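Nicotinate-nucleotide diphosphorylase (Carboxylating) (Streptococcus pyogenes GA06023, PDB 5HUO) probably catalyses the conversion of quinolinate and 5-phospho-alpha-D-ribose 1-diphosphate to nicotinate ribonucleotide, carbon dioxide and diphosphate, a step of NAD(+) biosynthesis. Local coordinates at residues 36-41 with 82-87; 43-48 with 129-134; 93-98 with 123-128; 138-143 with 302-307. All blocks are in the same frame, centred on the assembly; numbering follows the deposited sequence.

From the N terminus, helix 35-49 takes part in two contacts. Interaction 1 closes a loop from 36-41 to 82-87. Interaction 2 starts just after, at 43-48, and ends later, at 129-134, so the two loops cross. Interaction 3 joins 93-98 to 123-128 and is nested inside the loop of interaction 2. It opens after interaction 1 has closed. Interaction 4 comes last, in series with the others, and its long loop carries the parallel sheet of the C-terminal domain before strand 304-311 returns to the N-terminal sheet. Helix 122-153 serves interactions 2, 3 and 4. Strands 95-98 and 304-311, met in interactions 3 and 4, are the outermost strands of that sheet within this chain.

Interaction 1 of 4, residues 36-41 with 82-87; sequences FQIDDT and LTVFQR
D39 on helix 35-49 and R87 on helix 82-92 form a side-on, two-pronged salt bridge. R87 NE donates to D39 OD1 at 2.8 Å, and R87 NH1 donates to D39 OD2 at 2.7 Å. Both bonds are nearly straight. Both oxygens are met on their syn sides and lie close to the guanidinium plane. The carboxylate plane is turned by 26° from it, and the nitrogens stand somewhat out of the carboxylate plane. A bend at chi2 (61°) turns the NE/NH1 edge of R87 toward the acid, whose side chain it crosses at about a right angle.

The helix segments run at 49° to each other, with axes 10.7 Å apart at closest. The buried part is I38 with V84. I38 CD1 lies 3.9 Å from R87 CG and 4.0 Å from R87 CB, so the aliphatic stem of R87 packs on I38 while its charged end bonds to D39. I38 CD1 meets V84 more loosely, 4.4 Å from V84 CG2. F135 of helix 122-153 also packs on V84, within the helical layer of the N-terminal alpha/beta domain. The salt bridge sits at the less buried side, where D39 and R87 are both partly exposed. Nearby, Q37 NE2 bonds to S52 O of a neighbouring subunit. Two bonds, one to each oxygen, fix the guanidinium against rotation and probably help to keep D39 ionised.

Interaction 2 of 4, residues 43-48 with 129-134; sequences KAALRE and ERVALN
Helices 35-49 and 122-153 approach with the CA atoms of L46 and V131 6.6 Å apart. A45 points at V131, and L46 reaches it with the end of its side chain. This is helix-on-helix packing in the alpha/beta N-terminal domain of a quinolinate phosphoribosyltransferase. Both helices run on beyond the contact. No hydrogen bond joins the two segments, and the three touching residues are buried.

V131 carries most of the contact. Its CG1 is anti to the backbone N (chi1 167°) and meets A45 CB at 3.9 Å. The other branch, CG2, lies against the backbone instead, 3.7 Å from A45 O. L46 comes in from the flank, with its CD2 4.2 Å from V131 CB. The valine therefore packs on two successive residues. V88 of helix 82-92 packs on both L46 and V131, so three helices meet here.

The surroundings belong to the hexamer. L46 also packs on F36 of one neighbouring subunit, and E48 accepts hydrogen bonds from the backbone of N169 and R171 of another. That second subunit also takes a bond from N134 ND2, at its R164 O. The other end of the same amide is held within the helix: R130 NH1 donates to N134 OD1 at 2.8 Å, nearly straight, from 35° above the carbonyl plane.

Interaction 3 of 4, residues 93-98 with 123-128; sequences DEVTFQ and RSLLTC
The polar part is a single side-chain pair, in which S124 OG donates a hydrogen bond to D93 OD2. The modelled separation of 2.5 Å is very short, and its exact value is doubtful at this resolution. With CG anti to the backbone N (chi1 -164°), the D93 carboxylate extends to S124 OG. D93 CB also lies 3.7 Å from S124 CB, so the serine meets the aspartate alongside as well as through its oxygen. S121 OG, just before helix 122-153, is hydrogen-bonded to S124 OG and weakly to D93 OD2.

The apolar part is looser. V95 CG2 lies 4.3 Å from S124 CB, while V95 CG1 faces L125 CD2 at 4.4 Å. I118 of strand 114-119 packs on both V95 and L125, so the valine joins the hydrophobic layer between sheet and helix.

The contact ties the link between helix 82-92 and strand 95-98 to the first turns of helix 122-153, within the alpha/beta N-terminal domain. D93 is partly exposed, whereas S124 is buried. The bond from the serine hydroxyl probably helps D93 to stay ionised, and the nearby helix start may add a small contribution.

Interaction 4 of 4, residues 138-143 with 302-307; sequences HLSGIA and LDFSMK
S140 on helix 122-153 points at the run leading into strand 304-311, where L302 and F304 receive it. Its CB lies 3.8 Å from L302 CD2. The same carbon sits at the edge of the F304 ring, in its plane and 3.8 Å from CE1. The tip, OG, meets the same outer end of the ring obliquely, 3.7 Å from both F304 CE1 and F304 CZ. The hydroxyl makes no hydrogen bond to L302 or F304. Its polar partners are the backbone carbonyls A80 O and L136 O. The rotation about its first torsion (chi1 -69°) turns OG toward L136 O, one turn back in the same helix.

L302 also lies against the next residue, G141. Its CB is 3.8 Å from G141 N, and its CG is anti to its own backbone N, which carries CD2 to S140. The two backbones come closest at G141, where its CA is 4.5 Å from L302 CA. With no side chain on G141 the L302 backbone can come close, and G141 CA lies 3.8 Å from L302 N. L302 also makes a backbone hydrogen bond with Q137.

The contact is buried within one subunit. It joins the long helix that leads out of the N-terminal domain to the chain returning from the C-terminal domain. There strand 304-311 completes one edge of the antiparallel sheet within this chain, beside 66-73. The chemistry is thus mostly apolar. The one buried hydroxyl finds its polar partners among main-chain carbonyls, its single proton shared or going to either, and not on the strand it packs on.

Interaction 1 of 4, residues 36-41 with 82-87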
loop_
_atom_site.group_PDB
_atom_site.type_symbol
_atom_site.label_atom_id
_atom_site.label_comp_id
_atom_site.label_asym_id
_atom_site.label_seq_id
_atom_site.Cartn_x
_atom_site.Cartn_y
_atom_site.Cartn_z
ATOM N N PHE A 36 -8.098 12.276 -7.371
ATOM C CA PHE A 36 -8.182 11.566 -6.118
ATOM C C PHE A 36 -8.852 10.190 -6.249
ATOM O O PHE A 36 -8.462 9.203 -5.607
ATOM C CB PHE A 36 -8.984 12.363 -5.124
ATOM C CG PHE A 36 -9.328 11.557 -3.922
ATOM C CD1 PHE A 36 -8.374 11.361 -2.936
ATOM C CD2 PHE A 36 -10.604 10.946 -3.805
ATOM C CE1 PHE A 36 -8.684 10.589 -1.833
ATOM C CE2 PHE A 36 -10.925 10.183 -2.719
ATOM C CZ PHE A 36 -9.945 9.978 -1.731
ATOM N N GLN A 37 -9.915 10.159 -7.022
ATOM C CA GLN A 37 -10.651 8.945 -7.232
ATOM C C GLN A 37 -9.942 7.950 -8.102
ATOM O O GLN A 37 -10.065 6.741 -7.887
ATOM C CB GLN A 37 -11.955 9.248 -7.918
ATOM C CG GLN A 37 -13.096 9.692 -7.044
ATOM C CD GLN A 37 -14.325 10.105 -7.849
ATOM O OE1 GLN A 37 -14.238 10.919 -8.734
ATOM N NE2 GLN A 37 -15.490 9.561 -7.500
ATOM N N ILE A 38 -9.211 8.420 -9.117
ATOM C CA ILE A 38 -8.694 7.479 -10.199
ATOM C C ILE A 38 -7.201 7.203 -10.229
ATOM O O ILE A 38 -6.767 6.178 -10.688
ATOM C CB ILE A 38 -9.147 7.929 -11.592
ATOM C CG1 ILE A 38 -8.458 9.242 -11.964
ATOM C CG2 ILE A 38 -10.632 8.109 -11.640
ATOM C CD1 ILE A 38 -8.758 9.712 -13.374
ATOM N N ASP A 39 -6.428 8.115 -9.659
ATOM C CA ASP A 39 -4.970 8.007 -9.736
ATOM C C ASP A 39 -4.371 6.652 -9.335
ATOM O O ASP A 39 -3.551 6.119 -10.069
ATOM C CB ASP A 39 -4.300 9.108 -8.951
ATOM C CG ASP A 39 -4.236 10.422 -9.706
ATOM O OD1 ASP A 39 -4.917 10.598 -10.739
ATOM O OD2 ASP A 39 -3.492 11.325 -9.213
ATOM N N ASP A 40 -4.739 6.105 -8.174
ATOM C CA ASP A 40 -4.120 4.845 -7.725
ATOM C C ASP A 40 -4.366 3.725 -8.675
ATOM O O ASP A 40 -3.470 2.929 -8.936
ATOM C CB ASP A 40 -4.574 4.443 -6.350
ATOM C CG ASP A 40 -3.939 5.287 -5.266
ATOM O OD1 ASP A 40 -2.776 5.768 -5.439
ATOM O OD2 ASP A 40 -4.623 5.520 -4.238
ATOM N N THR A 41 -5.567 3.695 -9.230
ATOM C CA THR A 41 -5.986 2.670 -10.211
ATOM C C THR A 41 -5.211 2.779 -11.515
ATOM O O THR A 41 -4.729 1.775 -12.061
ATOM C CB THR A 41 -7.482 2.829 -10.558
ATOM O OG1 THR A 41 -8.265 2.699 -9.401
ATOM C CG2 THR A 41 -7.919 1.825 -11.513
ATOM N N LEU A 82 -12.931 10.249 -21.209
ATOM C CA LEU A 82 -11.925 11.113 -21.870
ATOM C C LEU A 82 -10.873 11.695 -20.883
ATOM O O LEU A 82 -9.713 11.701 -21.183
ATOM C CB LEU A 82 -12.608 12.272 -22.573
ATOM C CG LEU A 82 -11.673 13.119 -23.441
ATOM C CD1 LEU A 82 -11.208 12.315 -24.659
ATOM C CD2 LEU A 82 -12.370 14.377 -23.919
ATOM N N THR A 83 -11.309 12.156 -19.709
ATOM C CA THR A 83 -10.374 12.720 -18.773
ATOM C C THR A 83 -9.601 11.589 -18.107
ATOM O O THR A 83 -8.464 11.819 -17.630
ATOM C CB THR A 83 -10.984 13.647 -17.709
ATOM O OG1 THR A 83 -11.718 12.886 -16.812
ATOM C CG2 THR A 83 -11.882 14.634 -18.286
ATOM N N VAL A 84 -10.188 10.396 -18.065
ATOM C CA VAL A 84 -9.440 9.241 -17.574
ATOM C C VAL A 84 -8.286 8.896 -18.507
ATOM O O VAL A 84 -7.154 8.724 -18.130
ATOM C CB VAL A 84 -10.304 8.004 -17.484
ATOM C CG1 VAL A 84 -9.489 6.835 -17.023
ATOM C CG2 VAL A 84 -11.413 8.206 -16.500
ATOM N N PHE A 85 -8.636 8.844 -19.779
ATOM C CA PHE A 85 -7.657 8.691 -20.898
ATOM C C PHE A 85 -6.495 9.673 -20.769
ATOM O O PHE A 85 -5.336 9.291 -20.778
ATOM C CB PHE A 85 -8.357 8.906 -22.243
ATOM C CG PHE A 85 -7.430 8.975 -23.405
ATOM C CD1 PHE A 85 -7.062 7.835 -24.073
ATOM C CD2 PHE A 85 -6.944 10.182 -23.843
ATOM C CE1 PHE A 85 -6.187 7.911 -25.150
ATOM C CE2 PHE A 85 -6.124 10.273 -24.940
ATOM C CZ PHE A 85 -5.723 9.143 -25.591
ATOM N N GLN A 86 -6.857 10.920 -20.573
ATOM C CA GLN A 86 -5.857 11.981 -20.448
ATOM C C GLN A 86 -4.922 11.772 -19.248
ATOM O O GLN A 86 -3.721 12.035 -19.304
ATOM C CB GLN A 86 -6.527 13.366 -20.338
ATOM C CG GLN A 86 -7.205 13.758 -21.621
ATOM C CD GLN A 86 -7.814 15.137 -21.597
ATOM O OE1 GLN A 86 -9.038 15.277 -21.675
ATOM N NE2 GLN A 86 -6.995 16.157 -21.477
ATOM N N ARG A 87 -5.531 11.359 -18.145
ATOM C CA ARG A 87 -4.821 11.282 -16.851
ATOM C C ARG A 87 -3.731 10.228 -16.869
ATOM O O ARG A 87 -2.715 10.369 -16.246
ATOM C CB ARG A 87 -5.825 11.032 -15.712
ATOM C CG ARG A 87 -5.195 11.072 -14.341
ATOM C CD ARG A 87 -4.570 12.404 -14.026
ATOM N NE ARG A 87 -4.062 12.444 -12.680
ATOM C CZ ARG A 87 -3.069 13.223 -12.253
ATOM N NH1 ARG A 87 -2.634 13.140 -11.015
ATOM N NH2 ARG A 87 -2.486 14.080 -13.022
#

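Interaction 2 of 4, residues 43-48 with 129-134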
loop_
_atom_site.group_PDB
_atom_site.type_symbol
_atom_site.label_atom_id
_atom_site.label_comp_id
_atom_site.label_asym_id
_atom_site.label_seq_id
_atom_site.Cartn_x
_atom_site.Cartn_y
_atom_site.Cartn_z
ATOM N N LYS A 43 -2.235 4.324 -11.967
ATOM C CA LYS A 43 -0.866 3.962 -11.681
ATOM C C LYS A 43 -0.687 2.447 -11.722
ATOM O O LYS A 43 0.283 1.937 -12.276
ATOM C CB LYS A 43 -0.413 4.491 -10.346
ATOM C CG LYS A 43 -0.120 5.962 -10.420
ATOM C CD LYS A 43 0.620 6.425 -9.170
ATOM C CE LYS A 43 -0.134 7.497 -8.430
ATOM N NZ LYS A 43 0.827 8.229 -7.573
ATOM N N ALA A 44 -1.587 1.739 -11.059
ATOM C CA ALA A 44 -1.472 0.308 -10.981
ATOM C C ALA A 44 -1.473 -0.260 -12.376
ATOM O O ALA A 44 -0.770 -1.233 -12.685
ATOM C CB ALA A 44 -2.592 -0.269 -10.131
ATOM N N ALA A 45 -2.303 0.334 -13.198
ATOM C CA ALA A 45 -2.487 -0.147 -14.557
ATOM C C ALA A 45 -1.227 0.057 -15.394
ATOM O O ALA A 45 -0.884 -0.788 -16.239
ATOM C CB ALA A 45 -3.699 0.524 -15.224
ATOM N N LEU A 46 -0.598 1.201 -15.190
ATOM C CA LEU A 46 0.648 1.530 -15.879
ATOM C C LEU A 46 1.743 0.576 -15.472
ATOM O O LEU A 46 2.493 0.083 -16.305
ATOM C CB LEU A 46 1.101 2.929 -15.560
ATOM C CG LEU A 46 0.397 3.995 -16.416
ATOM C CD1 LEU A 46 0.751 5.389 -15.989
ATOM C CD2 LEU A 46 0.741 3.812 -17.888
ATOM N N ARG A 47 1.786 0.281 -14.191
ATOM C CA ARG A 47 2.760 -0.638 -13.645
ATOM C C ARG A 47 2.550 -2.054 -14.107
ATOM O O ARG A 47 3.500 -2.818 -14.221
ATOM C CB ARG A 47 2.767 -0.557 -12.135
ATOM C CG ARG A 47 3.118 0.831 -11.629
ATOM C CD ARG A 47 3.878 0.837 -10.330
ATOM N NE ARG A 47 4.619 2.086 -10.123
ATOM C CZ ARG A 47 4.123 3.188 -9.547
ATOM N NH1 ARG A 47 2.860 3.234 -9.101
ATOM N NH2 ARG A 47 4.894 4.256 -9.424
ATOM N N GLU A 48 1.313 -2.403 -14.388
ATOM C CA GLU A 48 0.964 -3.721 -14.928
ATOM C C GLU A 48 1.505 -3.918 -16.327
ATOM O O GLU A 48 2.000 -4.968 -16.649
ATOM C CB GLU A 48 -0.545 -3.881 -14.981
ATOM C CG GLU A 48 -1.097 -5.236 -15.430
ATOM C CD GLU A 48 -2.599 -5.244 -15.558
ATOM O OE1 GLU A 48 -3.258 -6.143 -14.978
ATOM O OE2 GLU A 48 -3.144 -4.332 -16.223
ATOM N N GLU A 129 -0.005 4.667 -24.369
ATOM C CA GLU A 129 -1.107 4.521 -25.301
ATOM C C GLU A 129 -2.136 3.427 -24.951
ATOM O O GLU A 129 -3.313 3.680 -24.825
ATOM C CB GLU A 129 -0.526 4.281 -26.675
ATOM C CG GLU A 129 -1.479 3.740 -27.729
ATOM C CD GLU A 129 -0.768 3.511 -29.079
ATOM O OE1 GLU A 129 -1.383 2.856 -29.956
ATOM O OE2 GLU A 129 0.410 3.987 -29.243
ATOM N N ARG A 130 -1.669 2.225 -24.758
ATOM C CA ARG A 130 -2.537 1.018 -24.639
ATOM C C ARG A 130 -3.358 1.092 -23.368
ATOM O O ARG A 130 -4.546 0.810 -23.370
ATOM C CB ARG A 130 -1.678 -0.232 -24.710
ATOM C CG ARG A 130 -2.305 -1.588 -24.516
ATOM C CD ARG A 130 -3.669 -1.774 -25.110
ATOM N NE ARG A 130 -3.745 -1.322 -26.476
ATOM C CZ ARG A 130 -4.849 -0.853 -27.074
ATOM N NH1 ARG A 130 -6.035 -0.753 -26.444
ATOM N NH2 ARG A 130 -4.751 -0.435 -28.325
ATOM N N VAL A 131 -2.728 1.509 -22.276
ATOM C CA VAL A 131 -3.454 1.621 -20.996
ATOM C C VAL A 131 -4.531 2.686 -21.084
ATOM O O VAL A 131 -5.652 2.492 -20.667
ATOM C CB VAL A 131 -2.499 1.934 -19.816
ATOM C CG1 VAL A 131 -3.274 2.347 -18.589
ATOM C CG2 VAL A 131 -1.659 0.708 -19.509
ATOM N N ALA A 132 -4.146 3.807 -21.651
ATOM C CA ALA A 132 -5.076 4.904 -21.837
ATOM C C ALA A 132 -6.267 4.446 -22.672
ATOM O O ALA A 132 -7.418 4.618 -22.257
ATOM C CB ALA A 132 -4.427 6.082 -22.461
ATOM N N LEU A 133 -5.990 3.805 -23.803
ATOM C CA LEU A 133 -7.073 3.302 -24.674
ATOM C C LEU A 133 -7.934 2.246 -24.022
ATOM O O LEU A 133 -9.132 2.224 -24.166
ATOM C CB LEU A 133 -6.492 2.742 -25.970
ATOM C CG LEU A 133 -5.987 3.769 -26.999
ATOM C CD1 LEU A 133 -5.258 3.053 -28.101
ATOM C CD2 LEU A 133 -7.109 4.617 -27.586
ATOM N N ASN A 134 -7.304 1.355 -23.306
ATOM C CA ASN A 134 -8.030 0.321 -22.582
ATOM C C ASN A 134 -9.085 0.926 -21.667
ATOM O O ASN A 134 -10.222 0.460 -21.636
ATOM C CB ASN A 134 -7.079 -0.567 -21.784
ATOM C CG ASN A 134 -6.326 -1.569 -22.662
ATOM O OD1 ASN A 134 -6.593 -1.690 -23.841
ATOM N ND2 ASN A 134 -5.395 -2.298 -22.082
#

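Interaction 3 of 4, residues 93-98 with 123-128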
loop_
_atom_site.group_PDB
_atom_site.type_symbol
_atom_site.label_atom_id
_atom_site.label_comp_id
_atom_site.label_asym_id
_atom_site.label_seq_id
_atom_site.Cartn_x
_atom_site.Cartn_y
_atom_site.Cartn_z
ATOM N N ASP A 93 4.078 11.566 -17.375
ATOM C CA ASP A 93 4.982 12.565 -17.909
ATOM C C ASP A 93 4.245 13.881 -18.149
ATOM O O ASP A 93 3.089 14.005 -17.856
ATOM C CB ASP A 93 5.642 12.017 -19.202
ATOM C CG ASP A 93 6.886 12.815 -19.636
ATOM O OD1 ASP A 93 7.524 13.454 -18.762
ATOM O OD2 ASP A 93 7.179 12.907 -20.843
ATOM N N GLU A 94 4.965 14.867 -18.659
ATOM C CA GLU A 94 4.389 16.163 -18.995
ATOM C C GLU A 94 3.833 16.064 -20.389
ATOM O O GLU A 94 4.558 15.843 -21.358
ATOM C CB GLU A 94 5.415 17.259 -18.921
ATOM C CG GLU A 94 5.762 17.666 -17.504
ATOM C CD GLU A 94 5.941 19.170 -17.350
ATOM O OE1 GLU A 94 6.779 19.570 -16.522
ATOM O OE2 GLU A 94 5.241 19.966 -18.030
ATOM N N VAL A 95 2.522 16.137 -20.469
ATOM C CA VAL A 95 1.825 15.917 -21.707
ATOM C C VAL A 95 0.721 16.905 -21.782
ATOM O O VAL A 95 0.015 17.126 -20.813
ATOM C CB VAL A 95 1.242 14.494 -21.780
ATOM C CG1 VAL A 95 0.399 14.291 -23.028
ATOM C CG2 VAL A 95 2.358 13.450 -21.767
ATOM N N THR A 96 0.537 17.488 -22.949
ATOM C CA THR A 96 -0.566 18.446 -23.167
ATOM C C THR A 96 -1.521 17.951 -24.222
ATOM O O THR A 96 -1.193 17.025 -24.966
ATOM C CB THR A 96 -0.044 19.824 -23.569
ATOM O OG1 THR A 96 0.764 19.707 -24.742
ATOM C CG2 THR A 96 0.783 20.402 -22.440
ATOM N N PHE A 97 -2.687 18.570 -24.284
ATOM C CA PHE A 97 -3.707 18.107 -25.206
ATOM C C PHE A 97 -4.308 19.219 -25.976
ATOM O O PHE A 97 -4.318 20.329 -25.549
ATOM C CB PHE A 97 -4.807 17.394 -24.458
ATOM C CG PHE A 97 -4.324 16.232 -23.645
ATOM C CD1 PHE A 97 -4.265 14.979 -24.192
ATOM C CD2 PHE A 97 -3.909 16.399 -22.352
ATOM C CE1 PHE A 97 -3.800 13.898 -23.438
ATOM C CE2 PHE A 97 -3.461 15.317 -21.613
ATOM C CZ PHE A 97 -3.395 14.079 -22.154
ATOM N N GLN A 98 -4.804 18.898 -27.138
ATOM C CA GLN A 98 -5.571 19.824 -27.932
ATOM C C GLN A 98 -6.872 19.126 -28.273
ATOM O O GLN A 98 -6.868 17.954 -28.660
ATOM C CB GLN A 98 -4.830 20.190 -29.183
ATOM C CG GLN A 98 -3.855 21.340 -29.012
ATOM C CD GLN A 98 -2.883 21.483 -30.195
ATOM O OE1 GLN A 98 -3.005 20.818 -31.230
ATOM N NE2 GLN A 98 -1.945 22.371 -30.052
ATOM N N ARG A 123 8.332 8.932 -26.260
ATOM C CA ARG A 123 8.355 7.820 -25.338
ATOM C C ARG A 123 7.118 7.814 -24.453
ATOM O O ARG A 123 6.525 6.773 -24.226
ATOM C CB ARG A 123 9.657 7.791 -24.575
ATOM C CG ARG A 123 10.770 7.157 -25.398
ATOM C CD ARG A 123 12.087 7.915 -25.273
ATOM N NE ARG A 123 13.260 7.068 -25.517
ATOM C CZ ARG A 123 14.033 6.533 -24.567
ATOM N NH1 ARG A 123 15.067 5.767 -24.885
ATOM N NH2 ARG A 123 13.769 6.756 -23.287
ATOM N N SER A 124 6.698 8.979 -23.987
ATOM C CA SER A 124 5.496 9.071 -23.166
ATOM C C SER A 124 4.220 8.735 -23.947
ATOM O O SER A 124 3.313 8.119 -23.409
ATOM C CB SER A 124 5.345 10.447 -22.564
ATOM O OG SER A 124 6.575 10.823 -22.000
ATOM N N LEU A 125 4.183 9.108 -25.209
ATOM C CA LEU A 125 2.995 8.873 -25.975
ATOM C C LEU A 125 2.797 7.411 -26.269
ATOM O O LEU A 125 1.690 6.867 -26.107
ATOM C CB LEU A 125 2.998 9.660 -27.261
ATOM C CG LEU A 125 3.176 11.201 -27.078
ATOM C CD1 LEU A 125 3.304 11.837 -28.435
ATOM C CD2 LEU A 125 2.092 11.871 -26.321
ATOM N N LEU A 126 3.856 6.740 -26.679
ATOM C CA LEU A 126 3.723 5.348 -27.090
ATOM C C LEU A 126 3.614 4.390 -25.921
ATOM O O LEU A 126 2.898 3.430 -25.974
ATOM C CB LEU A 126 4.866 4.947 -27.984
ATOM C CG LEU A 126 5.003 5.787 -29.242
ATOM C CD1 LEU A 126 6.029 5.190 -30.186
ATOM C CD2 LEU A 126 3.680 5.948 -29.968
ATOM N N THR A 127 4.307 4.682 -24.856
ATOM C CA THR A 127 4.293 3.818 -23.723
ATOM C C THR A 127 2.954 3.894 -23.026
ATOM O O THR A 127 2.487 2.916 -22.453
ATOM C CB THR A 127 5.460 4.175 -22.758
ATOM O OG1 THR A 127 6.682 3.895 -23.430
ATOM C CG2 THR A 127 5.452 3.343 -21.512
ATOM N N CYS A 128 2.374 5.078 -22.962
ATOM C CA CYS A 128 1.066 5.251 -22.267
ATOM C C CYS A 128 -0.179 4.849 -23.080
ATOM O O CYS A 128 -1.255 4.751 -22.527
ATOM C CB CYS A 128 0.877 6.693 -21.804
ATOM S SG CYS A 128 1.926 7.120 -20.441
#

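Interaction 4 of 4, residues 138-143 with 302-307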
loop_
_atom_site.group_PDB
_atom_site.type_symbol
_atom_site.label_atom_id
_atom_site.label_comp_id
_atom_site.label_asym_id
_atom_site.label_seq_id
_atom_site.Cartn_x
_atom_site.Cartn_y
_atom_site.Cartn_z
ATOM N N HIS A 138 -13.175 0.824 -22.874
ATOM C CA HIS A 138 -14.065 0.066 -21.946
ATOM C C HIS A 138 -15.241 0.950 -21.478
ATOM O O HIS A 138 -16.411 0.531 -21.518
ATOM C CB HIS A 138 -13.247 -0.421 -20.737
ATOM C CG HIS A 138 -14.026 -1.161 -19.708
ATOM N ND1 HIS A 138 -14.456 -2.447 -19.890
ATOM C CD2 HIS A 138 -14.435 -0.817 -18.460
ATOM C CE1 HIS A 138 -15.109 -2.870 -18.812
ATOM N NE2 HIS A 138 -15.116 -1.894 -17.925
ATOM N N LEU A 139 -14.906 2.169 -21.062
ATOM C CA LEU A 139 -15.888 3.051 -20.532
ATOM C C LEU A 139 -16.824 3.532 -21.668
ATOM O O LEU A 139 -18.043 3.685 -21.463
ATOM C CB LEU A 139 -15.236 4.218 -19.791
ATOM C CG LEU A 139 -14.399 3.789 -18.599
ATOM C CD1 LEU A 139 -13.834 4.996 -17.892
ATOM C CD2 LEU A 139 -15.180 3.028 -17.588
ATOM N N SER A 140 -16.269 3.832 -22.832
ATOM C CA SER A 140 -17.111 4.291 -23.940
ATOM C C SER A 140 -18.072 3.187 -24.414
ATOM O O SER A 140 -19.180 3.405 -24.830
ATOM C CB SER A 140 -16.232 4.794 -25.089
ATOM O OG SER A 140 -15.557 6.008 -24.713
ATOM N N GLY A 141 -17.595 1.972 -24.298
ATOM C CA GLY A 141 -18.399 0.764 -24.584
ATOM C C GLY A 141 -19.604 0.648 -23.702
ATOM O O GLY A 141 -20.715 0.414 -24.185
ATOM N N ILE A 142 -19.396 0.904 -22.415
ATOM C CA ILE A 142 -20.492 0.874 -21.442
ATOM C C ILE A 142 -21.465 2.012 -21.682
ATOM O O ILE A 142 -22.693 1.828 -21.647
ATOM C CB ILE A 142 -19.949 0.910 -20.008
ATOM C CG1 ILE A 142 -19.302 -0.442 -19.693
ATOM C CG2 ILE A 142 -21.048 1.199 -18.997
ATOM C CD1 ILE A 142 -18.480 -0.435 -18.410
ATOM N N ALA A 143 -20.920 3.200 -21.893
ATOM C CA ALA A 143 -21.782 4.405 -22.114
ATOM C C ALA A 143 -22.665 4.196 -23.343
ATOM O O ALA A 143 -23.877 4.397 -23.302
ATOM C CB ALA A 143 -20.956 5.634 -22.258
ATOM N N LEU A 302 -15.727 -0.080 -27.102
ATOM C CA LEU A 302 -15.860 0.727 -28.293
ATOM C C LEU A 302 -14.491 0.972 -28.897
ATOM O O LEU A 302 -13.576 1.425 -28.221
ATOM C CB LEU A 302 -16.507 2.061 -27.955
ATOM C CG LEU A 302 -17.042 2.865 -29.135
ATOM C CD1 LEU A 302 -18.358 2.227 -29.570
ATOM C CD2 LEU A 302 -17.292 4.324 -28.726
ATOM N N ASP A 303 -14.371 0.767 -30.202
ATOM C CA ASP A 303 -13.084 0.881 -30.885
ATOM C C ASP A 303 -12.587 2.373 -31.103
ATOM O O ASP A 303 -13.385 3.277 -31.502
ATOM C CB ASP A 303 -13.142 0.098 -32.179
ATOM C CG ASP A 303 -11.722 -0.194 -32.771
ATOM O OD1 ASP A 303 -10.687 -0.097 -32.062
ATOM O OD2 ASP A 303 -11.645 -0.518 -33.984
ATOM N N PHE A 304 -11.330 2.618 -30.734
ATOM C CA PHE A 304 -10.608 3.857 -30.983
ATOM C C PHE A 304 -9.202 3.467 -31.472
ATOM O O PHE A 304 -8.785 2.341 -31.280
ATOM C CB PHE A 304 -10.377 4.706 -29.716
ATOM C CG PHE A 304 -11.601 5.343 -29.138
ATOM C CD1 PHE A 304 -12.470 4.607 -28.306
ATOM C CD2 PHE A 304 -11.886 6.657 -29.367
ATOM C CE1 PHE A 304 -13.584 5.179 -27.752
ATOM C CE2 PHE A 304 -13.009 7.260 -28.803
ATOM C CZ PHE A 304 -13.855 6.527 -28.005
ATOM N N SER A 305 -8.479 4.416 -32.076
ATOM C CA SER A 305 -7.086 4.224 -32.326
ATOM C C SER A 305 -6.329 5.530 -32.172
ATOM O O SER A 305 -6.861 6.598 -32.267
ATOM C CB SER A 305 -6.853 3.652 -33.703
ATOM O OG SER A 305 -6.809 4.701 -34.670
ATOM N N MET A 306 -5.045 5.402 -31.895
ATOM C CA MET A 306 -4.108 6.535 -31.827
ATOM C C MET A 306 -3.147 6.386 -32.987
ATOM O O MET A 306 -2.423 5.393 -33.087
ATOM C CB MET A 306 -3.325 6.544 -30.551
ATOM C CG MET A 306 -4.023 7.267 -29.461
ATOM S SD MET A 306 -3.207 7.114 -27.863
ATOM C CE MET A 306 -1.506 7.574 -28.206
ATOM N N LYS A 307 -3.167 7.368 -33.864
ATOM C CA LYS A 307 -2.456 7.302 -35.127
ATOM C C LYS A 307 -1.979 8.700 -35.525
ATOM O O LYS A 307 -2.332 9.709 -34.902
ATOM C CB LYS A 307 -3.395 6.704 -36.229
ATOM C CG LYS A 307 -3.123 5.264 -36.581
ATOM C CD LYS A 307 -4.378 4.521 -36.991
ATOM C CE LYS A 307 -4.132 2.988 -37.057
ATOM N NZ LYS A 307 -5.399 2.154 -37.129
#